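PDB 5NNS: AA9 family lytic polysaccharide monooxygenase B from Heterobasidion irregulare TC 32-1, which uses a copper ion and a reductant to cleave crystalline and amorphous polysaccharides oxidatively, yielding specifically C1-oxidised chains. Local coordinates for residues 85-90 with 136-141; 105-110 with 186-191; 109-114 with 220-225. One frame throughout, in Å; residues are numbered along the deposited sequence.

Interaction 1 of 3, residues 85-90 with 136-141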
loop_
_atom_site.group_PDB
_atom_site.type_symbol
_atom_site.label_atom_id
_atom_site.label_comp_id
_atom_site.label_asym_id
_atom_site.label_seq_id
_atom_site.Cartn_x
_atom_site.Cartn_y
_atom_site.Cartn_z
ATOM N N VAL A 85 4.185 -7.654 1.578
ATOM C CA VAL A 85 3.092 -6.697 1.778
ATOM C C VAL A 85 3.708 -5.452 2.390
ATOM O O VAL A 85 4.548 -5.566 3.278
ATOM C CB VAL A 85 2.026 -7.228 2.763
ATOM C CG1 VAL A 85 0.907 -6.205 2.955
ATOM C CG2 VAL A 85 1.478 -8.578 2.297
ATOM N N MET A 86 3.289 -4.275 1.927
ATOM C CA MET A 86 3.795 -3.007 2.458
ATOM C C MET A 86 2.645 -2.050 2.689
ATOM O O MET A 86 1.717 -1.976 1.875
ATOM C CB MET A 86 4.802 -2.381 1.489
ATOM C CG MET A 86 6.084 -3.184 1.343
ATOM S SD MET A 86 7.075 -2.607 -0.042
ATOM C CE MET A 86 6.174 -3.342 -1.411
ATOM N N VAL A 87 2.709 -1.326 3.802
ATOM C CA VAL A 87 1.738 -0.287 4.120
ATOM C C VAL A 87 2.490 1.032 4.272
ATOM O O VAL A 87 3.419 1.138 5.069
ATOM C CB VAL A 87 0.923 -0.635 5.378
ATOM C CG1 VAL A 87 -0.227 0.348 5.567
ATOM C CG2 VAL A 87 0.391 -2.063 5.274
ATOM N N TYR A 88 2.105 2.014 3.461
ATOM C CA TYR A 88 2.704 3.344 3.463
ATOM C C TYR A 88 1.674 4.370 3.918
ATOM O O TYR A 88 0.456 4.141 3.828
ATOM C CB TYR A 88 3.154 3.746 2.051
ATOM C CG TYR A 88 4.413 3.098 1.512
ATOM C CD1 TYR A 88 4.389 1.807 0.979
ATOM C CD2 TYR A 88 5.627 3.796 1.479
ATOM C CE1 TYR A 88 5.535 1.223 0.455
ATOM C CE2 TYR A 88 6.780 3.217 0.955
ATOM C CZ TYR A 88 6.727 1.933 0.444
ATOM O OH TYR A 88 7.864 1.354 -0.075
ATOM N N MET A 89 2.174 5.511 4.381
ATOM C CA MET A 89 1.363 6.714 4.516
ATOM C C MET A 89 2.109 7.934 3.981
ATOM O O MET A 89 3.331 7.916 3.824
ATOM C CB MET A 89 0.986 6.952 5.971
ATOM C CG MET A 89 0.079 5.903 6.586
ATOM S SD MET A 89 -0.116 6.285 8.335
ATOM C CE MET A 89 -1.307 7.621 8.253
ATOM N N ALA A 90 1.349 8.989 3.710
ATOM C CA ALA A 90 1.897 10.260 3.256
ATOM C C ALA A 90 0.999 11.390 3.703
ATOM O O ALA A 90 -0.214 11.302 3.555
ATOM C CB ALA A 90 2.010 10.273 1.738
ATOM N N TRP A 136 -5.258 -7.469 5.705
ATOM C CA TRP A 136 -4.037 -7.034 6.358
ATOM C C TRP A 136 -4.357 -5.971 7.410
ATOM O O TRP A 136 -4.938 -4.922 7.097
ATOM C CB TRP A 136 -3.080 -6.467 5.315
ATOM C CG TRP A 136 -1.670 -6.391 5.787
ATOM C CD1 TRP A 136 -0.979 -5.268 6.175
ATOM C CD2 TRP A 136 -0.770 -7.483 5.915
ATOM N NE1 TRP A 136 0.304 -5.607 6.533
ATOM C CE2 TRP A 136 0.458 -6.961 6.379
ATOM C CE3 TRP A 136 -0.879 -8.864 5.685
ATOM C CZ2 TRP A 136 1.560 -7.768 6.626
ATOM C CZ3 TRP A 136 0.228 -9.673 5.926
ATOM C CH2 TRP A 136 1.432 -9.120 6.391
ATOM N N THR A 137 -3.966 -6.245 8.648
ATOM C CA THR A 137 -4.233 -5.346 9.763
ATOM C C THR A 137 -2.928 -4.868 10.403
ATOM O O THR A 137 -2.065 -5.681 10.756
ATOM C CB THR A 137 -5.131 -6.024 10.812
ATOM O OG1 THR A 137 -6.329 -6.481 10.175
ATOM C CG2 THR A 137 -5.503 -5.044 11.932
ATOM N N THR A 138 -2.796 -3.543 10.516
ATOM C CA THR A 138 -1.691 -2.892 11.218
ATOM C C THR A 138 -2.206 -1.573 11.807
ATOM O O THR A 138 -3.281 -1.110 11.433
ATOM C CB THR A 138 -0.486 -2.642 10.278
ATOM O OG1 THR A 138 0.595 -2.066 11.021
ATOM C CG2 THR A 138 -0.847 -1.702 9.136
ATOM N N SER A 139 -1.455 -0.976 12.730
ATOM C CA SER A 139 -1.904 0.249 13.407
ATOM C C SER A 139 -1.257 1.488 12.806
ATOM O O SER A 139 -0.120 1.437 12.351
ATOM C CB SER A 139 -1.572 0.195 14.897
ATOM O OG SER A 139 -2.246 -0.875 15.527
ATOM N N ILE A 140 -1.993 2.595 12.803
ATOM C CA ILE A 140 -1.419 3.905 12.494
ATOM C C ILE A 140 -0.508 4.266 13.670
ATOM O O ILE A 140 -0.916 4.102 14.824
ATOM C CB ILE A 140 -2.513 4.974 12.302
ATOM C CG1 ILE A 140 -3.309 4.673 11.029
ATOM C CG2 ILE A 140 -1.904 6.374 12.235
ATOM C CD1 ILE A 140 -4.661 5.347 10.982
ATOM N N PRO A 141 0.732 4.723 13.394
ATOM C CA PRO A 141 1.635 5.032 14.515
ATOM C C PRO A 141 1.034 5.978 15.572
ATOM O O PRO A 141 0.536 7.058 15.222
ATOM C CB PRO A 141 2.842 5.667 13.820
ATOM C CG PRO A 141 2.877 4.997 12.486
ATOM C CD PRO A 141 1.441 4.759 12.099
#
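V85 meets W136 over a ring face, in a CH-pi contact. The methyl CG1 of V85 sits 3.5 Å from the centroid of the five-membered ring of W136, only 9° off the ring normal, while CG2 hangs over the outer carbons of the six-membered ring, 4.0 Å from W136 CZ3. Both branches of the valine are thus spent on one face of the indole. With W136 CG anti to its own backbone N (chi1 -162°), the ring rises from its strand to meet the valine coming the opposite way.

The remaining contacts are apolar. V87 CG2 approaches W136 CD1 obliquely at 3.6 Å, and the same methyl meets T138 CG2 at 4.1 Å, the two side chains reaching toward each other tip to tip. Further along, M89 splits its end between two partners: CE lies 4.2 Å from I140 CG2, and SD 4.3 Å from P141 CD, where 136-141 has left its strand.

No hydrogen bond crosses between 85-90 and 136-141. The one polar atom of the indole, W136 NE1, is satisfied by N110 OD1 on the neighbouring strand 106-116, which would tend to hold the ring's rotation under V85.

The strand axes stay 9.4 Å apart at closest approach and cross at -41°, too far for backbone pairing. V85, V87 and M89 are alternate residues on one face of strand 85-91; V85 and V87 pack on strand 135-139 of the other sheet, and M89 on the turn that follows it: the face-to-face packing of the beta-sandwich core in AA9 monooxygenases.

Interaction 2 of 3, residues 105-110 with 186-191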
loop_
_atom_site.group_PDB
_atom_site.type_symbol
_atom_site.label_atom_id
_atom_site.label_comp_id
_atom_site.label_asym_id
_atom_site.label_seq_id
_atom_site.Cartn_x
_atom_site.Cartn_y
_atom_site.Cartn_z
ATOM N N GLU A 105 5.339 12.897 0.014
ATOM C CA GLU A 105 6.433 12.229 0.710
ATOM C C GLU A 105 5.884 11.026 1.463
ATOM O O GLU A 105 5.147 11.180 2.441
ATOM C CB GLU A 105 7.120 13.190 1.672
ATOM C CG GLU A 105 8.022 14.191 0.982
ATOM C CD GLU A 105 8.606 15.188 1.959
ATOM O OE1 GLU A 105 7.880 16.127 2.359
ATOM O OE2 GLU A 105 9.793 15.033 2.325
ATOM N N TRP A 106 6.256 9.835 1.004
ATOM C CA TRP A 106 5.714 8.578 1.522
ATOM C C TRP A 106 6.643 7.962 2.541
ATOM O O TRP A 106 7.847 7.860 2.298
ATOM C CB TRP A 106 5.502 7.585 0.380
ATOM C CG TRP A 106 4.546 8.095 -0.610
ATOM C CD1 TRP A 106 4.833 8.838 -1.717
ATOM C CD2 TRP A 106 3.126 7.943 -0.581
ATOM N NE1 TRP A 106 3.676 9.140 -2.398
ATOM C CE2 TRP A 106 2.612 8.610 -1.715
ATOM C CE3 TRP A 106 2.236 7.299 0.289
ATOM C CZ2 TRP A 106 1.246 8.650 -2.006
ATOM C CZ3 TRP A 106 0.871 7.337 -0.002
ATOM C CH2 TRP A 106 0.392 8.011 -1.139
ATOM N N PHE A 107 6.070 7.533 3.668
ATOM C CA PHE A 107 6.790 6.758 4.677
ATOM C C PHE A 107 6.073 5.431 4.929
ATOM O O PHE A 107 4.848 5.339 4.830
ATOM C CB PHE A 107 6.981 7.550 5.983
ATOM C CG PHE A 107 5.699 7.996 6.638
ATOM C CD1 PHE A 107 5.064 9.172 6.234
ATOM C CD2 PHE A 107 5.135 7.257 7.673
ATOM C CE1 PHE A 107 3.883 9.585 6.836
ATOM C CE2 PHE A 107 3.953 7.670 8.282
ATOM C CZ PHE A 107 3.328 8.836 7.861
ATOM N N LYS A 108 6.861 4.422 5.273
ATOM C CA LYS A 108 6.400 3.050 5.445
ATOM C C LYS A 108 6.125 2.767 6.931
ATOM O O LYS A 108 7.002 2.963 7.772
ATOM C CB LYS A 108 7.483 2.120 4.922
ATOM C CG LYS A 108 7.052 0.688 4.695
ATOM C CD LYS A 108 8.229 -0.175 4.270
ATOM C CE LYS A 108 8.654 0.065 2.824
ATOM N NZ LYS A 108 9.867 -0.720 2.459
ATOM N N ILE A 109 4.903 2.336 7.250
ATOM C CA ILE A 109 4.529 2.023 8.646
ATOM C C ILE A 109 4.527 0.531 8.971
ATOM O O ILE A 109 4.581 0.157 10.142
ATOM C CB ILE A 109 3.172 2.646 9.064
ATOM C CG1 ILE A 109 2.009 2.136 8.200
ATOM C CG2 ILE A 109 3.266 4.166 9.034
ATOM C CD1 ILE A 109 0.651 2.422 8.809
ATOM N N ASN A 110 4.458 -0.317 7.945
ATOM C CA ASN A 110 4.439 -1.757 8.151
ATOM C C ASN A 110 4.862 -2.485 6.883
ATOM O O ASN A 110 4.489 -2.087 5.782
ATOM C CB ASN A 110 3.035 -2.204 8.578
ATOM C CG ASN A 110 2.925 -3.711 8.745
ATOM O OD1 ASN A 110 2.339 -4.385 7.908
ATOM N ND2 ASN A 110 3.509 -4.243 9.811
ATOM N N SER A 186 15.167 10.744 6.028
ATOM C CA SER A 186 15.697 9.447 5.569
ATOM C C SER A 186 14.659 8.334 5.366
ATOM O O SER A 186 14.921 7.394 4.622
ATOM C CB SER A 186 16.774 8.940 6.534
ATOM O OG SER A 186 16.257 8.828 7.847
ATOM N N TYR A 187 13.506 8.426 6.032
ATOM C CA TYR A 187 12.405 7.460 5.841
ATOM C C TYR A 187 11.463 7.846 4.710
ATOM O O TYR A 187 10.625 7.040 4.315
ATOM C CB TYR A 187 11.583 7.329 7.118
ATOM C CG TYR A 187 12.338 6.717 8.260
ATOM C CD1 TYR A 187 13.142 7.500 9.085
ATOM C CD2 TYR A 187 12.252 5.352 8.522
ATOM C CE1 TYR A 187 13.836 6.941 10.143
ATOM C CE2 TYR A 187 12.943 4.778 9.577
ATOM C CZ TYR A 187 13.734 5.575 10.388
ATOM O OH TYR A 187 14.422 5.016 11.440
ATOM N N LEU A 188 11.596 9.074 4.203
ATOM C CA LEU A 188 10.662 9.631 3.232
ATOM C C LEU A 188 11.128 9.364 1.801
ATOM O O LEU A 188 12.295 9.576 1.473
ATOM C CB LEU A 188 10.489 11.134 3.471
ATOM C CG LEU A 188 9.981 11.543 4.863
ATOM C CD1 LEU A 188 9.967 13.057 5.020
ATOM C CD2 LEU A 188 8.595 10.972 5.133
ATOM N N VAL A 189 10.209 8.879 0.965
ATOM C CA VAL A 189 10.482 8.619 -0.452
ATOM C C VAL A 189 9.332 9.112 -1.329
ATOM O O VAL A 189 8.268 9.487 -0.838
ATOM C CB VAL A 189 10.747 7.112 -0.725
ATOM C CG1 VAL A 189 11.963 6.640 0.060
ATOM C CG2 VAL A 189 9.526 6.256 -0.394
ATOM N N LYS A 190 9.571 9.103 -2.633
ATOM C CA LYS A 190 8.574 9.451 -3.633
ATOM C C LYS A 190 8.108 8.187 -4.345
ATOM O O LYS A 190 8.821 7.171 -4.379
ATOM C CB LYS A 190 9.175 10.409 -4.659
ATOM C CG LYS A 190 9.748 11.708 -4.088
ATOM C CD LYS A 190 8.683 12.758 -3.790
ATOM C CE LYS A 190 9.215 14.163 -4.068
ATOM N NZ LYS A 190 8.446 15.249 -3.378
ATOM N N LEU A 191 6.913 8.270 -4.923
ATOM C CA LEU A 191 6.320 7.179 -5.695
ATOM C C LEU A 191 5.715 7.723 -6.993
ATOM O O LEU A 191 4.665 8.366 -6.932
ATOM C CB LEU A 191 5.243 6.472 -4.864
ATOM C CG LEU A 191 5.784 5.656 -3.680
ATOM C CD1 LEU A 191 4.645 5.241 -2.764
ATOM C CD2 LEU A 191 6.574 4.437 -4.160
HETATM O O HOH W 1 5.503 10.842 -4.250
HETATM O O HOH W 2 9.512 4.957 5.663
#
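L191 lays its methyl CD1 over one face of the W106 indole, 3.7 Å from the centroid of the five-membered ring and 13° off the normal, a CH-pi contact displaced toward the ring's rim. The two side chains cross at about a right angle. On the other side of the strand, L188 runs alongside F107, its CD2 3.9 Å from F107 CB. F107 CG lies between the backbone N and the carbonyl carbon (chi1 59°), a turn that carries the phenyl ring away from 186-191, to meet W223.

Between these apolar patches the backbones join. W106 N donates to V189 O at 2.7 Å in a nearly straight bond lying in the carbonyl plane, and V189 N returns one to W106 O at 2.9 Å with the donor tilted from that plane. L188 CA adds a C-H...O contact to the same W106 O.

Water serves both ends. One bonds to L191 N and, weakly, in the ring plane to W106 NE1; another accepts from K108 N and donates to Y187 O, at 2.7 Å each, bridging the two backbones beyond the paired residues. At the solvent side E105 OE2 touches L188 CD1.

Were W106 cut back to an alanine, L191 CD1 would be likely to lose the ring face it rests on, and the first water one of its donors.

The pair W106-V189 is a single antiparallel bridge of the hydrogen-bonded kind, by which the long loop after strand 165-176 is tied to strand 106-116 near W106, joining loop to sheet in the AA9 beta-sandwich.

Interaction 3 of 3, residues 109-114 with 220-225. With AKR (acrylic acid), chain N.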
loop_
_atom_site.group_PDB
_atom_site.type_symbol
_atom_site.label_atom_id
_atom_site.label_comp_id
_atom_site.label_asym_id
_atom_site.label_seq_id
_atom_site.Cartn_x
_atom_site.Cartn_y
_atom_site.Cartn_z
ATOM N N ILE A 109 4.903 2.336 7.250
ATOM C CA ILE A 109 4.529 2.023 8.646
ATOM C C ILE A 109 4.527 0.531 8.971
ATOM O O ILE A 109 4.581 0.157 10.142
ATOM C CB ILE A 109 3.172 2.646 9.064
ATOM C CG1 ILE A 109 2.009 2.136 8.200
ATOM C CG2 ILE A 109 3.266 4.166 9.034
ATOM C CD1 ILE A 109 0.651 2.422 8.809
ATOM N N ASN A 110 4.458 -0.317 7.945
ATOM C CA ASN A 110 4.439 -1.757 8.151
ATOM C C ASN A 110 4.862 -2.485 6.883
ATOM O O ASN A 110 4.489 -2.087 5.782
ATOM C CB ASN A 110 3.035 -2.204 8.578
ATOM C CG ASN A 110 2.925 -3.711 8.745
ATOM O OD1 ASN A 110 2.339 -4.385 7.908
ATOM N ND2 ASN A 110 3.509 -4.243 9.811
ATOM N N GLN A 111 5.650 -3.539 7.043
ATOM C CA GLN A 111 5.885 -4.478 5.955
ATOM C C GLN A 111 6.195 -5.861 6.500
ATOM O O GLN A 111 6.682 -5.997 7.624
ATOM C CB GLN A 111 7.042 -4.011 5.071
ATOM C CG GLN A 111 8.402 -4.048 5.760
ATOM C CD GLN A 111 9.498 -3.417 4.941
ATOM O OE1 GLN A 111 9.296 -3.075 3.772
ATOM N NE2 GLN A 111 10.684 -3.291 5.533
ATOM N N VAL A 112 5.884 -6.877 5.700
ATOM C CA VAL A 112 6.298 -8.247 5.975
ATOM C C VAL A 112 6.700 -8.860 4.642
ATOM O O VAL A 112 5.884 -8.933 3.718
ATOM C CB VAL A 112 5.188 -9.092 6.645
ATOM C CG1 VAL A 112 5.717 -10.479 7.008
ATOM C CG2 VAL A 112 4.656 -8.413 7.905
ATOM N N GLY A 113 7.960 -9.274 4.551
ATOM C CA GLY A 113 8.517 -9.870 3.343
ATOM C C GLY A 113 8.629 -11.364 3.528
ATOM O O GLY A 113 7.636 -12.029 3.843
ATOM N N LEU A 114 9.834 -11.895 3.336
ATOM C CA LEU A 114 10.084 -13.323 3.520
ATOM C C LEU A 114 10.236 -13.576 5.016
ATOM O O LEU A 114 11.197 -13.117 5.619
ATOM C CB LEU A 114 11.335 -13.758 2.758
ATOM C CG LEU A 114 11.738 -15.226 2.868
ATOM C CD1 LEU A 114 10.595 -16.145 2.461
ATOM C CD2 LEU A 114 12.984 -15.476 2.030
ATOM N N PRO A 220 11.911 2.238 1.615
ATOM C CA PRO A 220 12.637 2.660 2.816
ATOM C C PRO A 220 12.429 1.742 4.022
ATOM O O PRO A 220 11.642 0.791 3.970
ATOM C CB PRO A 220 12.054 4.053 3.092
ATOM C CG PRO A 220 10.652 3.958 2.612
ATOM C CD PRO A 220 10.724 3.081 1.382
ATOM N N ALA A 221 13.146 2.044 5.102
ATOM C CA ALA A 221 12.923 1.385 6.385
ATOM C C ALA A 221 11.544 1.762 6.922
ATOM O O ALA A 221 10.940 2.758 6.494
ATOM C CB ALA A 221 14.005 1.764 7.387
ATOM N N VAL A 222 11.059 0.940 7.849
ATOM C CA VAL A 222 9.754 1.139 8.466
ATOM C C VAL A 222 9.860 2.170 9.589
ATOM O O VAL A 222 10.760 2.098 10.430
ATOM C CB VAL A 222 9.179 -0.192 8.998
ATOM C CG1 VAL A 222 7.856 0.023 9.728
ATOM C CG2 VAL A 222 8.989 -1.169 7.849
ATOM N N TRP A 223 8.936 3.129 9.579
ATOM C CA TRP A 223 8.815 4.135 10.626
ATOM C C TRP A 223 7.636 3.772 11.536
ATOM O O TRP A 223 6.477 3.968 11.170
ATOM C CB TRP A 223 8.639 5.524 10.014
ATOM C CG TRP A 223 8.703 6.626 11.023
ATOM C CD1 TRP A 223 9.826 7.150 11.602
ATOM C CD2 TRP A 223 7.595 7.344 11.578
ATOM N NE1 TRP A 223 9.485 8.150 12.485
ATOM C CE2 TRP A 223 8.122 8.290 12.490
ATOM C CE3 TRP A 223 6.207 7.283 11.391
ATOM C CZ2 TRP A 223 7.308 9.172 13.207
ATOM C CZ3 TRP A 223 5.398 8.150 12.112
ATOM C CH2 TRP A 223 5.951 9.086 13.007
ATOM N N GLN A 224 7.953 3.237 12.716
ATOM C CA GLN A 224 6.951 2.833 13.707
ATOM C C GLN A 224 6.481 3.942 14.670
ATOM O O GLN A 224 5.624 3.688 15.514
ATOM C CB GLN A 224 7.453 1.618 14.495
ATOM C CG GLN A 224 7.368 0.327 13.700
ATOM C CD GLN A 224 7.940 -0.857 14.438
ATOM O OE1 GLN A 224 9.134 -0.916 14.683
ATOM N NE2 GLN A 224 7.086 -1.815 14.787
ATOM N N GLY A 225 7.024 5.155 14.543
ATOM C CA GLY A 225 6.594 6.306 15.351
ATOM C C GLY A 225 7.756 7.123 15.871
ATOM O O GLY A 225 8.872 6.615 15.996
HETATM C CA AKR N . 14.353 -2.728 5.210
HETATM C CB AKR N . 15.601 -2.427 5.535
HETATM C C AKR N . 13.713 -2.188 3.985
HETATM O O AKR N . 14.352 -1.427 3.227
HETATM O OXT AKR N . 12.533 -2.501 3.717
#
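Q111 NE2 donates to OXT of the bound acrylic acid at 2.7 Å, with an N-H...O angle of 161°. The other end of the amide is also held: Q111 OE1 accepts from K108 NZ, so lysine and ligand between them fix which way round the amide lies. That same lysine also bonds P220 O, which sits 3.4 Å from the ligand's OXT, and so links strand and tail beside the carboxylate. K108, with its positive charge, would be likely to make the pocket more welcoming to an anion.

V222 lays one methyl against Q111 and the other on the strand backbone. CG2 crosses the Q111 side chain obliquely, 3.6 Å from both CG and NE2. CG1, anti to the backbone N of V222 (chi1 176°), lies against the I109-N110 peptide, 3.3 Å from I109 O. The glutamine chain, extended beyond CG, carries NE2 past V222 to the acid.

I109 and N110 both face V87 on the adjacent strand, a classic beta bulge in strand 106-116 of the sandwich, and the C-terminal tail 220-225 lies over the strand at this irregular point, the touching parts running 124° apart. N110 points away from the tail, and I109 does so overall, packing on V87, M89 and P141, though its CB and CG2 keep touch with W223 O.

Past the valine the tail closes on I109, with W223 O 3.7 Å from I109 CA and 3.9 Å from I109 CG2. No hydrogen bond joins 109-114 to 220-225; W223 N donates to K108 O, one residue before the bulge. The W223 ring meets that of Y187 edge-to-face, and G225 N lies 3.7 Å above the centre of one W223 face.

All three contacts meet on the neighbouring strands 85-91 and 106-116. Interaction 1 is the buried one, between the two sheets, and purely apolar across its segments; interactions 2 and 3 are partly buried and bring loop and C-terminal tail onto strand 106-116, sharing I109 and N110 in their ranges. Interaction 2 relies on paired backbone bonds and waters, interaction 3 on methyl packing and a ligand carboxylate. Polar chemistry thus gathers where the sheet meets loop and tail, and is absent across the sandwich interior. The core and the loop contact are joined within the sheet, where M89 N meets F107 O at 2.7 Å.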